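PDB 3X44: O-ureido-L-serine synthase from Streptomyces lavendulae, which joins hydroxyurea to O-acetyl-L-serine, making O-ureido-L-serine for D-cycloserine biosynthesis with the help of pyridoxal 5'-phosphate. Local coordinates for residues I160-T174 against I276-M289. The protein carries 1 engineered substitution. Residues are numbered along the deposited sequence; the frame is centred on the assembly and turned at random.
Sequences ILADFAGKRLDHFVT and IAEHAPEGTVLLAM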
loop_
_atom_site.group_PDB
_atom_site.type_symbol
_atom_site.label_atom_id
_atom_site.label_comp_id
_atom_site.label_asym_id
_atom_site.label_seq_id
_atom_site.Cartn_x
_atom_site.Cartn_y
_atom_site.Cartn_z
ATOM N N ILE A 160 11.316 8.195 -0.569
ATOM C CA ILE A 160 12.704 7.776 -0.730
ATOM C C ILE A 160 13.295 7.359 0.617
ATOM O O ILE A 160 13.873 6.283 0.742
ATOM C CB ILE A 160 13.556 8.916 -1.349
ATOM C CG1 ILE A 160 13.202 9.075 -2.833
ATOM C CG2 ILE A 160 15.055 8.618 -1.173
ATOM C CD1 ILE A 160 13.782 10.334 -3.501
ATOM N N LEU A 161 13.136 8.208 1.630
ATOM C CA LEU A 161 13.671 7.913 2.953
ATOM C C LEU A 161 13.035 6.688 3.598
ATOM O O LEU A 161 13.723 5.907 4.264
ATOM C CB LEU A 161 13.505 9.121 3.870
ATOM C CG LEU A 161 14.424 10.304 3.546
ATOM C CD1 LEU A 161 13.919 11.558 4.252
ATOM C CD2 LEU A 161 15.852 9.968 3.984
ATOM N N ALA A 162 11.730 6.522 3.402
ATOM C CA ALA A 162 11.019 5.377 3.966
ATOM C C ALA A 162 11.520 4.083 3.337
ATOM O O ALA A 162 11.765 3.097 4.031
ATOM C CB ALA A 162 9.510 5.515 3.731
ATOM N N ASP A 163 11.678 4.094 2.017
ATOM C CA ASP A 163 12.141 2.913 1.299
ATOM C C ASP A 163 13.569 2.516 1.663
ATOM O O ASP A 163 13.900 1.331 1.695
ATOM C CB ASP A 163 12.057 3.147 -0.209
ATOM C CG ASP A 163 10.680 2.863 -0.769
ATOM O OD1 ASP A 163 9.825 2.328 -0.038
ATOM O OD2 ASP A 163 10.453 3.175 -1.950
ATOM N N PHE A 164 14.412 3.506 1.940
ATOM C CA PHE A 164 15.801 3.229 2.276
ATOM C C PHE A 164 16.121 3.245 3.764
ATOM O O PHE A 164 17.281 3.106 4.150
ATOM C CB PHE A 164 16.718 4.207 1.538
ATOM C CG PHE A 164 17.010 3.799 0.121
ATOM C CD1 PHE A 164 16.342 4.398 -0.940
ATOM C CD2 PHE A 164 17.927 2.786 -0.151
ATOM C CE1 PHE A 164 16.579 3.995 -2.251
ATOM C CE2 PHE A 164 18.173 2.372 -1.459
ATOM C CZ PHE A 164 17.498 2.977 -2.510
ATOM N N ALA A 165 15.098 3.408 4.599
ATOM C CA ALA A 165 15.306 3.430 6.045
ATOM C C ALA A 165 15.939 2.116 6.489
ATOM O O ALA A 165 15.445 1.037 6.163
ATOM C CB ALA A 165 13.983 3.649 6.771
ATOM N N GLY A 166 17.042 2.220 7.220
ATOM C CA GLY A 166 17.739 1.041 7.700
ATOM C C GLY A 166 18.563 0.374 6.613
ATOM O O GLY A 166 19.125 -0.703 6.830
ATOM N N LYS A 167 18.643 1.017 5.449
ATOM C CA LYS A 167 19.391 0.477 4.315
ATOM C C LYS A 167 20.464 1.423 3.788
ATOM O O LYS A 167 20.434 2.625 4.039
ATOM C CB LYS A 167 18.434 0.124 3.182
ATOM C CG LYS A 167 17.568 -1.091 3.470
ATOM C CD LYS A 167 16.354 -1.118 2.569
ATOM C CE LYS A 167 15.244 -1.968 3.171
ATOM N NZ LYS A 167 15.737 -3.318 3.574
ATOM N N ARG A 168 21.410 0.867 3.043
ATOM C CA ARG A 168 22.499 1.661 2.484
ATOM C C ARG A 168 22.097 2.477 1.255
ATOM O O ARG A 168 21.478 1.961 0.324
ATOM C CB ARG A 168 23.672 0.751 2.119
ATOM C CG ARG A 168 24.773 1.453 1.333
ATOM C CD ARG A 168 26.106 0.739 1.477
ATOM N NE ARG A 168 27.179 1.454 0.791
ATOM C CZ ARG A 168 28.386 0.947 0.564
ATOM N NH1 ARG A 168 28.675 -0.284 0.972
ATOM N NH2 ARG A 168 29.300 1.664 -0.080
ATOM N N LEU A 169 22.451 3.759 1.274
ATOM C CA LEU A 169 22.189 4.675 0.169
ATOM C C LEU A 169 23.367 5.645 0.137
ATOM O O LEU A 169 23.629 6.342 1.119
ATOM C CB LEU A 169 20.875 5.445 0.371
ATOM C CG LEU A 169 20.541 6.438 -0.755
ATOM C CD1 LEU A 169 20.428 5.698 -2.080
ATOM C CD2 LEU A 169 19.242 7.179 -0.436
ATOM N N ASP A 170 24.067 5.679 -0.991
ATOM C CA ASP A 170 25.243 6.531 -1.156
ATOM C C ASP A 170 25.097 7.755 -2.053
ATOM O O ASP A 170 25.691 8.795 -1.776
ATOM C CB ASP A 170 26.409 5.688 -1.671
ATOM C CG ASP A 170 26.756 4.559 -0.735
ATOM O OD1 ASP A 170 27.242 4.845 0.377
ATOM O OD2 ASP A 170 26.529 3.392 -1.108
ATOM N N HIS A 171 24.337 7.636 -3.140
ATOM C CA HIS A 171 24.149 8.763 -4.057
ATOM C C HIS A 171 22.713 8.904 -4.528
ATOM O O HIS A 171 22.038 7.908 -4.781
ATOM C CB HIS A 171 25.015 8.608 -5.304
ATOM C CG HIS A 171 26.405 8.136 -5.029
ATOM N ND1 HIS A 171 27.480 8.995 -4.962
ATOM C CD2 HIS A 171 26.899 6.892 -4.823
ATOM C CE1 HIS A 171 28.579 8.299 -4.724
ATOM N NE2 HIS A 171 28.253 7.021 -4.636
ATOM N N PHE A 172 22.262 10.151 -4.640
ATOM C CA PHE A 172 20.926 10.470 -5.132
ATOM C C PHE A 172 21.170 11.250 -6.427
ATOM O O PHE A 172 21.811 12.301 -6.416
ATOM C CB PHE A 172 20.168 11.346 -4.132
ATOM C CG PHE A 172 18.855 11.858 -4.654
ATOM C CD1 PHE A 172 17.813 10.976 -4.939
ATOM C CD2 PHE A 172 18.665 13.214 -4.880
ATOM C CE1 PHE A 172 16.602 11.438 -5.442
ATOM C CE2 PHE A 172 17.457 13.688 -5.384
ATOM C CZ PHE A 172 16.423 12.797 -5.666
ATOM N N VAL A 173 20.654 10.752 -7.544
ATOM C CA VAL A 173 20.893 11.417 -8.820
ATOM C C VAL A 173 19.674 12.018 -9.492
ATOM O O VAL A 173 18.652 11.359 -9.657
ATOM C CB VAL A 173 21.554 10.450 -9.813
ATOM C CG1 VAL A 173 21.991 11.201 -11.051
ATOM C CG2 VAL A 173 22.736 9.752 -9.148
ATOM N N THR A 174 19.795 13.270 -9.905
ATOM C CA THR A 174 18.692 13.938 -10.571
ATOM C C THR A 174 19.150 15.089 -11.454
ATOM O O THR A 174 20.216 15.671 -11.245
ATOM C CB THR A 174 17.686 14.515 -9.546
ATOM O OG1 THR A 174 16.651 15.231 -10.240
ATOM C CG2 THR A 174 18.395 15.471 -8.594
ATOM N N ILE A 276 29.041 6.990 -12.278
ATOM C CA ILE A 276 29.586 7.034 -10.926
ATOM C C ILE A 276 29.800 5.609 -10.399
ATOM O O ILE A 276 30.791 5.322 -9.720
ATOM C CB ILE A 276 28.638 7.810 -9.970
ATOM C CG1 ILE A 276 28.730 9.315 -10.257
ATOM C CG2 ILE A 276 29.013 7.548 -8.517
ATOM C CD1 ILE A 276 27.537 10.115 -9.768
ATOM N N ALA A 277 28.872 4.718 -10.726
ATOM C CA ALA A 277 28.951 3.334 -10.272
ATOM C C ALA A 277 30.192 2.618 -10.795
ATOM O O ALA A 277 30.772 1.776 -10.101
ATOM C CB ALA A 277 27.701 2.580 -10.693
ATOM N N GLU A 278 30.584 2.960 -12.019
ATOM C CA GLU A 278 31.744 2.375 -12.679
ATOM C C GLU A 278 33.018 2.440 -11.837
ATOM O O GLU A 278 33.733 1.447 -11.708
ATOM C CB GLU A 278 31.992 3.083 -14.016
ATOM C CG GLU A 278 31.644 2.252 -15.246
ATOM C CD GLU A 278 31.263 3.110 -16.448
ATOM O OE1 GLU A 278 31.784 2.858 -17.556
ATOM O OE2 GLU A 278 30.441 4.037 -16.283
ATOM N N HIS A 279 33.299 3.606 -11.266
ATOM C CA HIS A 279 34.503 3.785 -10.459
ATOM C C HIS A 279 34.232 3.908 -8.958
ATOM O O HIS A 279 35.056 4.455 -8.218
ATOM C CB HIS A 279 35.281 5.023 -10.930
ATOM C CG HIS A 279 35.153 5.305 -12.397
ATOM N ND1 HIS A 279 35.013 6.581 -12.898
ATOM C CD2 HIS A 279 35.150 4.477 -13.470
ATOM C CE1 HIS A 279 34.926 6.529 -14.215
ATOM N NE2 HIS A 279 35.008 5.264 -14.588
ATOM N N ALA A 280 33.092 3.394 -8.505
ATOM C CA ALA A 280 32.735 3.466 -7.085
ATOM C C ALA A 280 33.115 2.200 -6.315
ATOM O O ALA A 280 33.246 1.127 -6.896
ATOM C CB ALA A 280 31.235 3.730 -6.938
ATOM N N PRO A 281 33.315 2.317 -4.992
ATOM C CA PRO A 281 33.675 1.147 -4.180
ATOM C C PRO A 281 32.564 0.107 -4.147
ATOM O O PRO A 281 31.390 0.431 -4.322
ATOM C CB PRO A 281 33.942 1.732 -2.793
ATOM C CG PRO A 281 33.220 3.034 -2.778
ATOM C CD PRO A 281 33.250 3.549 -4.187
ATOM N N GLU A 282 32.939 -1.145 -3.920
ATOM C CA GLU A 282 31.973 -2.232 -3.862
ATOM C C GLU A 282 30.906 -1.959 -2.802
ATOM O O GLU A 282 31.205 -1.421 -1.740
ATOM C CB GLU A 282 32.689 -3.547 -3.548
ATOM C CG GLU A 282 34.036 -3.699 -4.246
ATOM C CD GLU A 282 34.345 -5.140 -4.618
ATOM O OE1 GLU A 282 34.991 -5.363 -5.667
ATOM O OE2 GLU A 282 33.943 -6.049 -3.858
ATOM N N GLY A 283 29.665 -2.333 -3.099
ATOM C CA GLY A 283 28.573 -2.119 -2.162
ATOM C C GLY A 283 27.839 -0.800 -2.348
ATOM O O GLY A 283 26.751 -0.606 -1.807
ATOM N N THR A 284 28.434 0.104 -3.119
ATOM C CA THR A 284 27.848 1.419 -3.374
ATOM C C THR A 284 26.425 1.319 -3.925
ATOM O O THR A 284 26.179 0.608 -4.902
ATOM C CB THR A 284 28.719 2.216 -4.370
ATOM O OG1 THR A 284 29.988 2.503 -3.770
ATOM C CG2 THR A 284 28.041 3.525 -4.762
ATOM N N VAL A 285 25.497 2.026 -3.285
ATOM C CA VAL A 285 24.096 2.038 -3.706
ATOM C C VAL A 285 23.703 3.426 -4.219
ATOM O O VAL A 285 23.944 4.436 -3.552
ATOM C CB VAL A 285 23.150 1.658 -2.549
ATOM C CG1 VAL A 285 21.713 1.639 -3.053
ATOM C CG2 VAL A 285 23.529 0.293 -1.984
ATOM N N LEU A 286 23.096 3.467 -5.402
ATOM C CA LEU A 286 22.688 4.728 -6.006
ATOM C C LEU A 286 21.220 4.740 -6.394
ATOM O O LEU A 286 20.666 3.711 -6.766
ATOM C CB LEU A 286 23.526 4.999 -7.256
ATOM C CG LEU A 286 25.044 4.960 -7.082
ATOM C CD1 LEU A 286 25.579 3.562 -7.418
ATOM C CD2 LEU A 286 25.665 6.008 -7.991
ATOM N N LEU A 287 20.605 5.918 -6.308
ATOM C CA LEU A 287 19.204 6.103 -6.670
ATOM C C LEU A 287 19.088 7.182 -7.744
ATOM O O LEU A 287 19.593 8.297 -7.570
ATOM C CB LEU A 287 18.385 6.524 -5.453
ATOM C CG LEU A 287 16.925 6.879 -5.748
ATOM C CD1 LEU A 287 16.173 5.602 -6.155
ATOM C CD2 LEU A 287 16.279 7.516 -4.521
ATOM N N ALA A 288 18.410 6.849 -8.841
ATOM C CA ALA A 288 18.216 7.773 -9.953
ATOM C C ALA A 288 16.737 8.049 -10.217
ATOM O O ALA A 288 15.907 7.133 -10.195
ATOM C CB ALA A 288 18.863 7.208 -11.220
ATOM N N MET A 289 16.416 9.316 -10.469
ATOM C CA MET A 289 15.043 9.718 -10.755
ATOM C C MET A 289 14.709 9.520 -12.231
ATOM O O MET A 289 15.497 9.871 -13.102
ATOM C CB MET A 289 14.834 11.197 -10.416
ATOM C CG MET A 289 15.018 11.550 -8.957
ATOM S SD MET A 289 13.690 10.878 -7.947
ATOM C CE MET A 289 12.267 11.767 -8.599
HETATM O O HOH W 1 30.112 4.202 -1.765
#
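The carboxylate of Asp170 bonds to the backbone of Val285 beside the parallel pairing of 171-174 with 285-289. Asp170 OD2 takes a nearly straight bond from Val285 N (2.8 Å, 170°) through its anti lone pair; through its syn lone pair it forms a salt bridge with Arg168 NE, the oxygen lying 24° out of the guanidinium plane. Val285 O in turn accepts both Asp170 N and His171 N. Arg168, extended from CG to NE, lays its guanidinium plane over the peptide of the turn, with Gly283 O 3.3 Å from CZ; its NH2 reaches Thr284 OG1 through a water. Beyond this corner the ladder continues through Leu287 N-His171 O, Val173 N-Leu287 O and Met289 N-Val173 O. On one face, with CG anti to the carbonyl carbon (chi1 -43°), the His171 ring lies beside Leu286 and under Ile276 CG2, with Thr284 CG2 at its edge. On the other, Leu287 CD2 touches Ile160 CG2 (3.7 Å) and the edge of Phe172, whose ring also meets Met289 SD edge-on in a Met-aromatic contact. Val185 of helix 180-192 packs on Ile160 and Phe172. Thr174 approaches the pyridoxal 5'-phosphate-binding Thr181. Adjacent parallel strands with helices on both faces characterise the α/β core of fold-type II pyridoxal-phosphate enzymes.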